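Local coordinates for protein Baccell_00875 (Bacteroides cellulosilyticus DSM 14838, PDB 5NO8) that probably acts as a polysaccharide lyase that removes L-rhamnose caps from glucuronic acid in arabinogalactan proteins, at residues A[139-144]-A[196-201]; A[540-545]-A[616-621]; A[574-579]-A[635-640]. All coordinates share one frame; numbering follows the deposited sequence.

Overall arrangement
From the N terminus, contact 1 comes first: it brings strand 137-145 close to the start of strand 199-203, closing a loop that runs through strands 163-168, 175-180 and 187-194 of a separate antiparallel sheet. Contacts 2 and 3 follow much later, in the helical part. Their segments alternate (540-545, 574-579, 616-621, 635-640), so the two loops cross: contact 2 ties helix 542-559 to helix 615-629, and contact 3 ties the next helix of each pair, 562-576 to 632-644. Their centres are about 9 Å apart and they touch, as where L575 packs on T618. Contact 1 lies apart in the beta part, its centre about 31 Å from that of contact 2.

Contact 1: residues A[139-144]-A[196-201]; sequences LYDVAV and AIRNYE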
ATOM      1  N   LEU A 139     -30.357   7.138   5.458  1.00 13.25           N
ATOM      2  CA  LEU A 139     -29.652   6.329   4.469  1.00 13.89           C
ATOM      3  C   LEU A 139     -28.298   5.978   5.058  1.00 13.39           C
ATOM      4  O   LEU A 139     -27.578   6.879   5.495  1.00 13.77           O
ATOM      5  CB  LEU A 139     -29.439   7.096   3.153  1.00 15.18           C
ATOM      6  CG  LEU A 139     -30.739   7.584   2.459  1.00 17.00           C
ATOM      7  CD1 LEU A 139     -30.437   8.261   1.130  1.00 18.36           C
ATOM      8  CD2 LEU A 139     -31.713   6.418   2.281  1.00 17.55           C
ATOM      9  N   TYR A 140     -27.966   4.695   5.062  1.00 12.06           N
ATOM     10  CA  TYR A 140     -26.696   4.226   5.528  1.00 12.55           C
ATOM     11  C   TYR A 140     -25.982   3.499   4.393  1.00 13.31           C
ATOM     12  O   TYR A 140     -26.625   2.926   3.498  1.00 12.38           O
ATOM     13  CB  TYR A 140     -26.905   3.273   6.682  1.00 12.67           C
ATOM     14  CG  TYR A 140     -27.496   3.865   7.916  1.00 12.98           C
ATOM     15  CD1 TYR A 140     -26.674   4.450   8.889  1.00 13.86           C
ATOM     16  CD2 TYR A 140     -28.861   3.871   8.144  1.00 12.95           C
ATOM     17  CE1 TYR A 140     -27.205   4.961  10.045  1.00 13.27           C
ATOM     18  CE2 TYR A 140     -29.403   4.402   9.305  1.00 12.78           C
ATOM     19  CZ  TYR A 140     -28.553   4.957  10.246  1.00 14.03           C
ATOM     20  OH  TYR A 140     -29.055   5.453  11.412  1.00 14.39           O
ATOM     21  N   ASP A 141     -24.647   3.483   4.439  1.00 13.16           N
ATOM     22  CA  ASP A 141     -23.846   2.782   3.426  1.00 13.81           C
ATOM     23  C   ASP A 141     -24.296   3.164   2.014  1.00 13.71           C
ATOM     24  O   ASP A 141     -24.652   2.325   1.178  1.00 12.64           O
ATOM     25  CB  ASP A 141     -23.887   1.272   3.671  1.00 14.94           C
ATOM     26  CG  ASP A 141     -22.872   0.835   4.723  1.00 16.74           C
ATOM     27  OD1 ASP A 141     -22.550   1.682   5.606  1.00 18.65           O
ATOM     28  OD2 ASP A 141     -22.352  -0.314   4.638  1.00 16.40           O
ATOM     29  N   VAL A 142     -24.258   4.455   1.795  1.00 13.56           N
ATOM     30  CA  VAL A 142     -24.602   5.072   0.517  1.00 14.50           C
ATOM     31  C   VAL A 142     -23.297   5.144  -0.286  1.00 14.27           C
ATOM     32  O   VAL A 142     -22.308   5.676   0.208  1.00 13.46           O
ATOM     33  CB  VAL A 142     -25.132   6.509   0.704  1.00 15.52           C
ATOM     34  CG1 VAL A 142     -25.549   7.104  -0.648  1.00 15.53           C
ATOM     35  CG2 VAL A 142     -26.268   6.526   1.714  1.00 16.26           C
ATOM     36  N   ALA A 143     -23.291   4.597  -1.498  1.00 13.14           N
ATOM     37  CA  ALA A 143     -22.054   4.571  -2.293  1.00 12.80           C
ATOM     38  C   ALA A 143     -22.328   4.610  -3.778  1.00 12.74           C
ATOM     39  O   ALA A 143     -23.378   4.186  -4.222  1.00 12.90           O
ATOM     40  CB  ALA A 143     -21.196   3.362  -1.936  1.00 12.91           C
ATOM     41  N   VAL A 144     -21.381   5.188  -4.524  1.00 12.28           N
ATOM     42  CA  VAL A 144     -21.436   5.216  -5.973  1.00 11.79           C
ATOM     43  C   VAL A 144     -20.272   4.353  -6.465  1.00 12.20           C
ATOM     44  O   VAL A 144     -19.115   4.532  -6.040  1.00 11.98           O
ATOM     45  CB  VAL A 144     -21.315   6.647  -6.514  1.00 12.25           C
ATOM     46  CG1 VAL A 144     -21.268   6.679  -8.046  1.00 12.86           C
ATOM     47  CG2 VAL A 144     -22.442   7.512  -6.007  1.00 12.29           C
ATOM     48  N   ALA A 196     -19.482  15.262  -0.106  1.00 12.65           N
ATOM     49  CA  ALA A 196     -18.319  14.632   0.516  1.00 13.21           C
ATOM     50  C   ALA A 196     -18.230  13.150   0.230  1.00 13.62           C
ATOM     51  O   ALA A 196     -19.244  12.489  -0.027  1.00 13.91           O
ATOM     52  CB  ALA A 196     -18.345  14.869   2.015  1.00 13.16           C
ATOM     53  N   ILE A 197     -17.006  12.638   0.288  1.00 12.94           N
ATOM     54  CA  ILE A 197     -16.759  11.202   0.274  1.00 13.46           C
ATOM     55  C   ILE A 197     -16.030  10.885   1.578  1.00 13.73           C
ATOM     56  O   ILE A 197     -14.975  11.464   1.878  1.00 14.32           O
ATOM     57  CB  ILE A 197     -15.949  10.748  -0.956  1.00 13.17           C
ATOM     58  CG1 ILE A 197     -16.744  10.940  -2.245  1.00 13.88           C
ATOM     59  CG2 ILE A 197     -15.488   9.287  -0.834  1.00 12.76           C
ATOM     60  CD1 ILE A 197     -18.037  10.154  -2.314  1.00 13.88           C
ATOM     61  N   ARG A 198     -16.617   9.988   2.362  1.00 13.34           N
ATOM     62  CA  ARG A 198     -16.108   9.658   3.692  1.00 14.49           C
ATOM     63  C   ARG A 198     -15.240   8.409   3.754  1.00 13.06           C
ATOM     64  O   ARG A 198     -14.512   8.208   4.713  1.00 12.49           O
ATOM     65  CB  ARG A 198     -17.245   9.535   4.699  1.00 16.52           C
ATOM     66  CG  ARG A 198     -18.089   8.300   4.480  1.00 17.97           C
ATOM     67  CD  ARG A 198     -18.809   7.746   5.693  1.00 19.01           C
ATOM     68  NE  ARG A 198     -19.752   6.713   5.203  1.00 19.96           N
ATOM     69  CZ  ARG A 198     -19.535   5.391   5.155  1.00 22.32           C
ATOM     70  NH1 ARG A 198     -18.411   4.838   5.618  1.00 21.81           N
ATOM     71  NH2 ARG A 198     -20.485   4.578   4.646  1.00 22.97           N
ATOM     72  N   ASN A 199     -15.379   7.519   2.774  1.00 12.08           N
ATOM     73  CA  ASN A 199     -14.612   6.285   2.758  1.00 12.58           C
ATOM     74  C   ASN A 199     -14.788   5.611   1.409  1.00 12.25           C
ATOM     75  O   ASN A 199     -15.373   6.182   0.499  1.00 11.64           O
ATOM     76  CB  ASN A 199     -15.080   5.335   3.884  1.00 12.02           C
ATOM     77  CG  ASN A 199     -13.917   4.614   4.527  1.00 12.70           C
ATOM     78  OD1 ASN A 199     -13.038   4.151   3.828  1.00 12.35           O
ATOM     79  ND2 ASN A 199     -13.899   4.550   5.877  1.00 12.89           N
ATOM     80  N   TYR A 200     -14.224   4.431   1.257  1.00 12.20           N
ATOM     81  CA  TYR A 200     -14.516   3.620   0.090  1.00 12.67           C
ATOM     82  C   TYR A 200     -14.600   2.148   0.454  1.00 12.97           C
ATOM     83  O   TYR A 200     -14.112   1.718   1.484  1.00 12.56           O
ATOM     84  CB  TYR A 200     -13.503   3.854  -1.028  1.00 12.72           C
ATOM     85  CG  TYR A 200     -12.110   3.311  -0.749  1.00 12.63           C
ATOM     86  CD1 TYR A 200     -11.205   4.057  -0.016  1.00 13.92           C
ATOM     87  CD2 TYR A 200     -11.709   2.059  -1.221  1.00 13.45           C
ATOM     88  CE1 TYR A 200      -9.931   3.600   0.220  1.00 13.90           C
ATOM     89  CE2 TYR A 200     -10.419   1.576  -0.984  1.00 13.99           C
ATOM     90  CZ  TYR A 200      -9.546   2.348  -0.237  1.00 14.84           C
ATOM     91  OH  TYR A 200      -8.257   1.938   0.036  1.00 15.51           O
ATOM     92  N   GLU A 201     -15.235   1.393  -0.430  1.00 12.76           N
ATOM     93  CA  GLU A 201     -15.368  -0.034  -0.286  1.00 13.62           C
ATOM     94  C   GLU A 201     -14.794  -0.714  -1.494  1.00 13.67           C
ATOM     95  O   GLU A 201     -14.660  -0.113  -2.556  1.00 12.75           O
ATOM     96  CB  GLU A 201     -16.831  -0.422  -0.181  1.00 13.88           C
ATOM     97  CG  GLU A 201     -17.462  -0.009   1.122  1.00 15.11           C
ATOM     98  CD  GLU A 201     -18.957  -0.246   1.121  1.00 15.62           C
ATOM     99  OE1 GLU A 201     -19.354  -1.407   1.342  1.00 15.85           O
ATOM    100  OE2 GLU A 201     -19.723   0.721   0.862  1.00 16.14           O
TER
HETATM  101  O   HOH W   1     -21.901  -1.577   2.233  1.00 15.27           O
HETATM  102  O   HOH W   2     -22.874   6.081   3.684  1.00 15.96           O
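Although A143 and E201 meet through their side chains, their strands do not pair directly: the closest alpha carbons, CA of A143 and CA of Y200, are 8.0 Å apart, and strand 217-221 pairs antiparallel with both. A143 and E201 point their beta carbons toward the other strand, and CB of A143 lies 4.1 Å from OE2 of E201; the small alanine leaves space for the carboxylate, whose OE2 is hydrogen-bonded to the hydroxyl of Y76. The arrangement belongs to a mixed sheet of the N-terminal beta region, and the chain turns a corner at D141, whose positive phi and psi mark the bend. R198 starts with CG between its backbone N and carbonyl carbon (chi1 71°), then runs extended to NE; an arginine is long enough to span from its loop to the corner at D141 while its guanidinium also makes a cation-pi contact with Y663. NH2 stands 3.7 Å from OD1 of D141, a long salt bridge with the two flat groups turned 30° apart. Stronger partners hold each end: Y663 and K664 bind the D141 carboxylate, while L222 O accepts from NE of R198. Two waters complete the polar links. One accepts from V142 N at 2.9 Å and from R198 NH2, at the guanidinium edge. The other donates to OD2 of D141 and OE1 of E201, 4.6 Å apart, and probably eases the repulsion between these like charges.

Contact 2: residues A[540-545]-A[616-621]; sequences YEQSIV and TITGAV
Q542 reaches T618 through its amide nitrogen, and the path of its chain explains how. CG lies anti to the backbone N (chi1 174°), which sends the chain toward helix 615-629, and a bend at chi2 of -96° then turns the amide so that NE2 leads. NE2 donates to OG1 of T618 at 3.0 Å in a nearly straight bond (169° at the hydrogen), with the hydroxyl lying in the amide plane. On the acceptor side, OG1 of T618 lies anti to its carbonyl carbon, which puts the hydroxyl on the side of Q542. W614 O takes another bond from the same nitrogen, and R593 donates to OE1, so both ends of this buried amide are held and its flip is decided. Glutamine suits the place because it offers a donor and an acceptor together. A leucine here would probably leave W614 O and the T618 hydroxyl without their shared donor and take from R593 one of its acceptors.

Beside this polar bond the contact is apolar: the extended arm of I617 brings CD1 to 4.0 Å from CB of S543. E541 is the N-cap of helix 542-559, its OE1 accepting from S543 N at 2.9 Å, from above the carboxylate plane; R593 forms a salt bridge with that same oxygen. A glycerol, probably from the crystallisation liquor, is bonded to E541 and S543 and may mark a pocket at this helix start. I617 also packs on A546 and Q550 further along helix 542-559, T618 touches L575 of helix 562-576, and T616 and A620 face helix 682-692.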
ATOM      1  N   TYR A 540       2.071  -8.205 -11.874  1.00 25.38           N
ATOM      2  CA  TYR A 540       2.810  -6.973 -11.880  1.00 23.06           C
ATOM      3  C   TYR A 540       2.525  -6.364 -10.538  1.00 21.72           C
ATOM      4  O   TYR A 540       1.379  -6.350 -10.133  1.00 22.88           O
ATOM      5  CB  TYR A 540       2.296  -6.066 -13.002  1.00 23.07           C
ATOM      6  CG  TYR A 540       2.920  -4.705 -13.029  1.00 21.78           C
ATOM      7  CD1 TYR A 540       4.183  -4.506 -13.578  1.00 22.76           C
ATOM      8  CD2 TYR A 540       2.255  -3.595 -12.481  1.00 21.78           C
ATOM      9  CE1 TYR A 540       4.779  -3.255 -13.579  1.00 22.29           C
ATOM     10  CE2 TYR A 540       2.837  -2.333 -12.496  1.00 21.14           C
ATOM     11  CZ  TYR A 540       4.102  -2.174 -13.036  1.00 23.11           C
ATOM     12  OH  TYR A 540       4.684  -0.930 -13.055  1.00 22.91           O
ATOM     13  N   GLU A 541       3.539  -5.837  -9.863  1.00 21.17           N
ATOM     14  CA  GLU A 541       3.322  -5.228  -8.537  1.00 21.58           C
ATOM     15  C   GLU A 541       4.547  -4.508  -8.029  1.00 20.56           C
ATOM     16  O   GLU A 541       5.657  -4.651  -8.557  1.00 19.66           O
ATOM     17  CB  GLU A 541       2.918  -6.292  -7.515  1.00 23.44           C
ATOM     18  CG  GLU A 541       3.923  -7.435  -7.397  1.00 24.77           C
ATOM     19  CD  GLU A 541       4.097  -7.922  -5.965  1.00 27.85           C
ATOM     20  OE1 GLU A 541       4.257  -7.041  -5.068  1.00 28.77           O
ATOM     21  OE2 GLU A 541       4.103  -9.158  -5.725  1.00 25.89           O
ATOM     22  N   GLN A 542       4.349  -3.765  -6.945  1.00 19.21           N
ATOM     23  CA  GLN A 542       5.420  -3.011  -6.353  1.00 18.77           C
ATOM     24  C   GLN A 542       6.593  -3.856  -5.853  1.00 19.10           C
ATOM     25  O   GLN A 542       7.739  -3.380  -5.899  1.00 19.98           O
ATOM     26  CB  GLN A 542       4.870  -2.102  -5.246  1.00 18.83           C
ATOM     27  CG  GLN A 542       5.936  -1.346  -4.445  1.00 16.90           C
ATOM     28  CD  GLN A 542       6.305  -2.046  -3.164  1.00 17.33           C
ATOM     29  OE1 GLN A 542       5.759  -3.082  -2.830  1.00 16.43           O
ATOM     30  NE2 GLN A 542       7.239  -1.459  -2.426  1.00 16.83           N
ATOM     31  N   SER A 543       6.346  -5.075  -5.387  1.00 20.29           N
ATOM     32  CA  SER A 543       7.458  -5.916  -4.936  1.00 22.30           C
ATOM     33  C   SER A 543       8.085  -6.782  -6.049  1.00 23.28           C
ATOM     34  O   SER A 543       8.825  -7.714  -5.753  1.00 24.41           O
ATOM     35  CB  SER A 543       7.111  -6.727  -3.679  1.00 23.37           C
ATOM     36  OG  SER A 543       6.231  -7.806  -3.940  1.00 27.09           O
ATOM     37  N   ILE A 544       7.778  -6.465  -7.311  1.00 23.15           N
ATOM     38  CA  ILE A 544       8.656  -6.796  -8.463  1.00 23.57           C
ATOM     39  C   ILE A 544       9.476  -5.581  -8.883  1.00 22.09           C
ATOM     40  O   ILE A 544      10.693  -5.659  -9.024  1.00 21.02           O
ATOM     41  CB  ILE A 544       7.815  -7.300  -9.664  1.00 24.54           C
ATOM     42  CG1 ILE A 544       7.108  -8.596  -9.273  1.00 25.57           C
ATOM     43  CG2 ILE A 544       8.688  -7.456 -10.919  1.00 25.73           C
ATOM     44  CD1 ILE A 544       5.993  -8.982 -10.228  1.00 27.28           C
ATOM     45  N   VAL A 545       8.818  -4.435  -9.042  1.00 21.65           N
ATOM     46  CA  VAL A 545       9.476  -3.220  -9.509  1.00 20.27           C
ATOM     47  C   VAL A 545      10.492  -2.710  -8.473  1.00 21.19           C
ATOM     48  O   VAL A 545      11.637  -2.394  -8.814  1.00 20.16           O
ATOM     49  CB  VAL A 545       8.452  -2.104  -9.832  1.00 20.99           C
ATOM     50  CG1 VAL A 545       9.145  -0.798 -10.223  1.00 20.34           C
ATOM     51  CG2 VAL A 545       7.513  -2.557 -10.953  1.00 21.88           C
ATOM     52  N   THR A 616       7.956  -0.765   2.412  1.00 13.75           N
ATOM     53  CA  THR A 616       9.263  -0.247   2.849  1.00 14.64           C
ATOM     54  C   THR A 616      10.382  -0.535   1.870  1.00 15.33           C
ATOM     55  O   THR A 616      11.402   0.112   1.937  1.00 15.34           O
ATOM     56  CB  THR A 616       9.664  -0.739   4.256  1.00 14.24           C
ATOM     57  OG1 THR A 616       9.827  -2.150   4.290  1.00 13.66           O
ATOM     58  CG2 THR A 616       8.597  -0.333   5.294  1.00 14.26           C
ATOM     59  N   ILE A 617      10.185  -1.452   0.917  1.00 14.31           N
ATOM     60  CA  ILE A 617      11.221  -1.655  -0.094  1.00 15.70           C
ATOM     61  C   ILE A 617      11.404  -0.368  -0.887  1.00 15.56           C
ATOM     62  O   ILE A 617      12.516  -0.010  -1.254  1.00 15.74           O
ATOM     63  CB  ILE A 617      10.881  -2.795  -1.089  1.00 16.10           C
ATOM     64  CG1 ILE A 617      10.604  -4.113  -0.387  1.00 17.62           C
ATOM     65  CG2 ILE A 617      12.065  -2.999  -2.042  1.00 16.65           C
ATOM     66  CD1 ILE A 617       9.896  -5.098  -1.288  1.00 19.92           C
ATOM     67  N   THR A 618      10.303   0.356  -1.154  1.00 15.50           N
ATOM     68  CA  THR A 618      10.396   1.642  -1.810  1.00 15.27           C
ATOM     69  C   THR A 618      11.225   2.639  -0.982  1.00 14.96           C
ATOM     70  O   THR A 618      12.007   3.386  -1.534  1.00 15.77           O
ATOM     71  CB  THR A 618       9.001   2.192  -2.131  1.00 16.09           C
ATOM     72  OG1 THR A 618       8.373   1.279  -3.037  1.00 16.48           O
ATOM     73  CG2 THR A 618       9.051   3.565  -2.770  1.00 15.99           C
ATOM     74  N   GLY A 619      11.058   2.612   0.338  1.00 15.36           N
ATOM     75  CA  GLY A 619      11.924   3.365   1.235  1.00 15.40           C
ATOM     76  C   GLY A 619      13.389   2.994   1.035  1.00 15.28           C
ATOM     77  O   GLY A 619      14.217   3.869   0.952  1.00 16.17           O
ATOM     78  N   ALA A 620      13.686   1.698   0.987  1.00 15.73           N
ATOM     79  CA  ALA A 620      15.056   1.248   0.726  1.00 16.27           C
ATOM     80  C   ALA A 620      15.585   1.803  -0.591  1.00 18.02           C
ATOM     81  O   ALA A 620      16.703   2.323  -0.651  1.00 18.39           O
ATOM     82  CB  ALA A 620      15.145  -0.248   0.742  1.00 17.04           C
ATOM     83  N   VAL A 621      14.760   1.734  -1.638  1.00 17.09           N
ATOM     84  CA  VAL A 621      15.111   2.281  -2.927  1.00 16.62           C
ATOM     85  C   VAL A 621      15.439   3.757  -2.857  1.00 17.41           C
ATOM     86  O   VAL A 621      16.431   4.203  -3.459  1.00 17.01           O
ATOM     87  CB  VAL A 621      13.989   2.054  -3.971  1.00 17.10           C
ATOM     88  CG1 VAL A 621      14.233   2.888  -5.238  1.00 17.86           C
ATOM     89  CG2 VAL A 621      13.860   0.578  -4.292  1.00 17.52           C
TER

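Contact 3: residues A[574-579]-A[635-640]; sequences VLEAFN and QKRAEN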
ATOM      1  N   VAL A 574       8.107   4.770 -12.553  1.00 18.69           N
ATOM      2  CA  VAL A 574       7.250   3.613 -12.510  1.00 18.99           C
ATOM      3  C   VAL A 574       7.059   3.123 -11.060  1.00 18.96           C
ATOM      4  O   VAL A 574       5.936   2.774 -10.650  1.00 17.70           O
ATOM      5  CB  VAL A 574       7.777   2.527 -13.488  1.00 20.04           C
ATOM      6  CG1 VAL A 574       7.060   1.219 -13.327  1.00 20.91           C
ATOM      7  CG2 VAL A 574       7.654   3.032 -14.926  1.00 21.90           C
ATOM      8  N   LEU A 575       8.127   3.159 -10.262  1.00 17.25           N
ATOM      9  CA  LEU A 575       8.002   2.808  -8.850  1.00 17.26           C
ATOM     10  C   LEU A 575       7.210   3.842  -8.064  1.00 16.81           C
ATOM     11  O   LEU A 575       6.376   3.485  -7.197  1.00 17.16           O
ATOM     12  CB  LEU A 575       9.381   2.659  -8.201  1.00 18.14           C
ATOM     13  CG  LEU A 575       9.356   2.294  -6.722  1.00 17.95           C
ATOM     14  CD1 LEU A 575       8.613   1.011  -6.517  1.00 17.96           C
ATOM     15  CD2 LEU A 575      10.762   2.145  -6.179  1.00 19.43           C
ATOM     16  N   GLU A 576       7.459   5.110  -8.346  1.00 16.80           N
ATOM     17  CA  GLU A 576       6.785   6.194  -7.635  1.00 17.67           C
ATOM     18  C   GLU A 576       5.300   6.253  -7.916  1.00 17.67           C
ATOM     19  O   GLU A 576       4.538   6.738  -7.072  1.00 16.73           O
ATOM     20  CB  GLU A 576       7.431   7.556  -7.918  1.00 19.43           C
ATOM     21  CG  GLU A 576       8.852   7.624  -7.370  1.00 21.61           C
ATOM     22  CD  GLU A 576       9.477   8.991  -7.481  1.00 24.09           C
ATOM     23  OE1 GLU A 576       8.760   9.997  -7.277  1.00 28.33           O
ATOM     24  OE2 GLU A 576      10.694   9.064  -7.733  1.00 27.74           O
ATOM     25  N   ALA A 577       4.877   5.719  -9.060  1.00 16.45           N
ATOM     26  CA  ALA A 577       3.455   5.725  -9.420  1.00 15.89           C
ATOM     27  C   ALA A 577       2.573   4.866  -8.490  1.00 15.41           C
ATOM     28  O   ALA A 577       1.362   5.106  -8.372  1.00 15.22           O
ATOM     29  CB  ALA A 577       3.279   5.297 -10.872  1.00 16.84           C
ATOM     30  N   PHE A 578       3.180   3.889  -7.820  1.00 14.78           N
ATOM     31  CA  PHE A 578       2.468   3.044  -6.859  1.00 14.30           C
ATOM     32  C   PHE A 578       2.024   3.784  -5.594  1.00 14.10           C
ATOM     33  O   PHE A 578       1.211   3.235  -4.838  1.00 13.93           O
ATOM     34  CB  PHE A 578       3.355   1.877  -6.408  1.00 15.38           C
ATOM     35  CG  PHE A 578       3.540   0.793  -7.437  1.00 15.88           C
ATOM     36  CD1 PHE A 578       2.643  -0.272  -7.497  1.00 15.78           C
ATOM     37  CD2 PHE A 578       4.631   0.801  -8.289  1.00 17.39           C
ATOM     38  CE1 PHE A 578       2.837  -1.299  -8.412  1.00 17.13           C
ATOM     39  CE2 PHE A 578       4.839  -0.245  -9.207  1.00 16.58           C
ATOM     40  CZ  PHE A 578       3.923  -1.266  -9.283  1.00 16.49           C
ATOM     41  N   ASN A 579       2.578   4.969  -5.358  1.00 14.67           N
ATOM     42  CA  ASN A 579       2.484   5.656  -4.064  1.00 15.85           C
ATOM     43  C   ASN A 579       1.681   6.938  -4.169  1.00 15.75           C
ATOM     44  O   ASN A 579       1.920   7.791  -5.054  1.00 15.54           O
ATOM     45  CB  ASN A 579       3.862   6.077  -3.571  1.00 16.75           C
ATOM     46  CG  ASN A 579       4.730   4.921  -3.150  1.00 18.04           C
ATOM     47  OD1 ASN A 579       4.443   3.760  -3.399  1.00 17.74           O
ATOM     48  ND2 ASN A 579       5.837   5.254  -2.525  1.00 20.23           N
ATOM     49  N   GLN A 635      16.333  10.882   0.639  1.00 16.92           N
ATOM     50  CA  GLN A 635      16.535  10.375   1.975  1.00 18.08           C
ATOM     51  C   GLN A 635      15.380  10.778   2.912  1.00 16.28           C
ATOM     52  O   GLN A 635      14.957   9.960   3.733  1.00 15.97           O
ATOM     53  CB  GLN A 635      17.901  10.799   2.554  1.00 18.42           C
ATOM     54  CG  GLN A 635      18.179  10.368   3.995  1.00 18.99           C
ATOM     55  CD  GLN A 635      18.101   8.879   4.228  1.00 19.69           C
ATOM     56  OE1 GLN A 635      18.285   8.073   3.309  1.00 20.79           O
ATOM     57  NE2 GLN A 635      17.822   8.493   5.463  1.00 18.49           N
ATOM     58  N   LYS A 636      14.889  12.004   2.792  1.00 17.44           N
ATOM     59  CA  LYS A 636      13.746  12.444   3.604  1.00 19.52           C
ATOM     60  C   LYS A 636      12.504  11.626   3.240  1.00 18.45           C
ATOM     61  O   LYS A 636      11.715  11.248   4.113  1.00 17.37           O
ATOM     62  CB  LYS A 636      13.473  13.925   3.416  1.00 22.84           C
ATOM     63  CG  LYS A 636      14.617  14.813   3.862  1.00 27.89           C
ATOM     64  CD  LYS A 636      14.896  14.670   5.336  1.00 31.99           C
ATOM     65  CE  LYS A 636      15.665  15.882   5.829  1.00 38.54           C
ATOM     66  NZ  LYS A 636      16.082  15.673   7.243  1.00 42.89           N
ATOM     67  N   ARG A 637      12.344  11.345   1.954  1.00 17.44           N
ATOM     68  CA  ARG A 637      11.251  10.477   1.511  1.00 16.99           C
ATOM     69  C   ARG A 637      11.364   9.052   2.013  1.00 15.48           C
ATOM     70  O   ARG A 637      10.388   8.469   2.500  1.00 15.14           O
ATOM     71  CB  ARG A 637      11.089  10.559   0.007  1.00 17.71           C
ATOM     72  CG  ARG A 637      10.600  11.936  -0.401  1.00 18.71           C
ATOM     73  CD  ARG A 637      10.639  12.106  -1.904  1.00 20.40           C
ATOM     74  NE  ARG A 637       9.680  11.217  -2.554  1.00 20.69           N
ATOM     75  CZ  ARG A 637       9.484  11.156  -3.866  1.00 23.30           C
ATOM     76  NH1 ARG A 637      10.196  11.925  -4.703  1.00 23.74           N
ATOM     77  NH2 ARG A 637       8.589  10.309  -4.340  1.00 23.51           N
ATOM     78  N   ALA A 638      12.572   8.493   1.983  1.00 14.08           N
ATOM     79  CA  ALA A 638      12.821   7.187   2.549  1.00 13.39           C
ATOM     80  C   ALA A 638      12.422   7.131   4.007  1.00 12.94           C
ATOM     81  O   ALA A 638      11.846   6.143   4.467  1.00 13.33           O
ATOM     82  CB  ALA A 638      14.306   6.821   2.413  1.00 13.74           C
ATOM     83  N   GLU A 639      12.775   8.178   4.745  1.00 13.73           N
ATOM     84  CA  GLU A 639      12.449   8.256   6.179  1.00 13.81           C
ATOM     85  C   GLU A 639      10.936   8.259   6.439  1.00 13.02           C
ATOM     86  O   GLU A 639      10.447   7.618   7.385  1.00 13.37           O
ATOM     87  CB  GLU A 639      13.101   9.502   6.790  1.00 14.84           C
ATOM     88  CG  GLU A 639      14.606   9.328   6.983  1.00 16.79           C
ATOM     89  CD  GLU A 639      15.383  10.623   7.198  1.00 20.29           C
ATOM     90  OE1 GLU A 639      14.744  11.695   7.329  1.00 23.49           O
ATOM     91  OE2 GLU A 639      16.658  10.576   7.199  1.00 21.14           O
ATOM     92  N   ASN A 640      10.233   9.000   5.604  1.00 14.00           N
ATOM     93  CA  ASN A 640       8.777   9.072   5.649  1.00 14.15           C
ATOM     94  C   ASN A 640       8.140   7.704   5.389  1.00 14.03           C
ATOM     95  O   ASN A 640       7.229   7.282   6.134  1.00 14.04           O
ATOM     96  CB  ASN A 640       8.284  10.102   4.642  1.00 15.22           C
ATOM     97  CG  ASN A 640       6.782  10.234   4.648  1.00 16.40           C
ATOM     98  OD1 ASN A 640       6.185  10.403   5.700  1.00 16.85           O
ATOM     99  ND2 ASN A 640       6.168  10.111   3.476  1.00 16.40           N
TER
HETATM  100  O   HOH W   3       6.574   8.045  -2.783  1.00 24.40           O
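In the C-terminal helical region, where successive helices pack side by side, a surface salt bridge between E576 and R637 links the last part of helix 562-576 and the type I beta turn from E576 to N579 to helix 632-644. NH2 of R637 donates to OE1 of E576 at 3.0 Å (161° at the hydrogen). The oxygen lies at the guanidinium edge, near its plane, yet the donor comes from well above the carboxylate plane; the two flat groups stand 84° apart, unlike the coplanar two-pronged pairing, and NH2 makes the one hydrogen bond, though OE1 also lies 3.5 Å from NH1. A bend at chi3 of R637 (66°) swings the guanidinium into place.

Y634 bonds OE2 of E576, and E589 forms a salt bridge with NE of R637; N640, whose ND2 donates to the other oxygen of E589, probably helps to position E589 and through it R637. Arginine suits the site because its several N-H groups can serve two carboxylates at once. One water accepts from ND2 of N579 at 2.9 Å and, weakly, from NH2 of R637. Alongside the bridge runs helix 615-629, whose Y622 touches both E576 and R637, while A638 packs on helix 682-692.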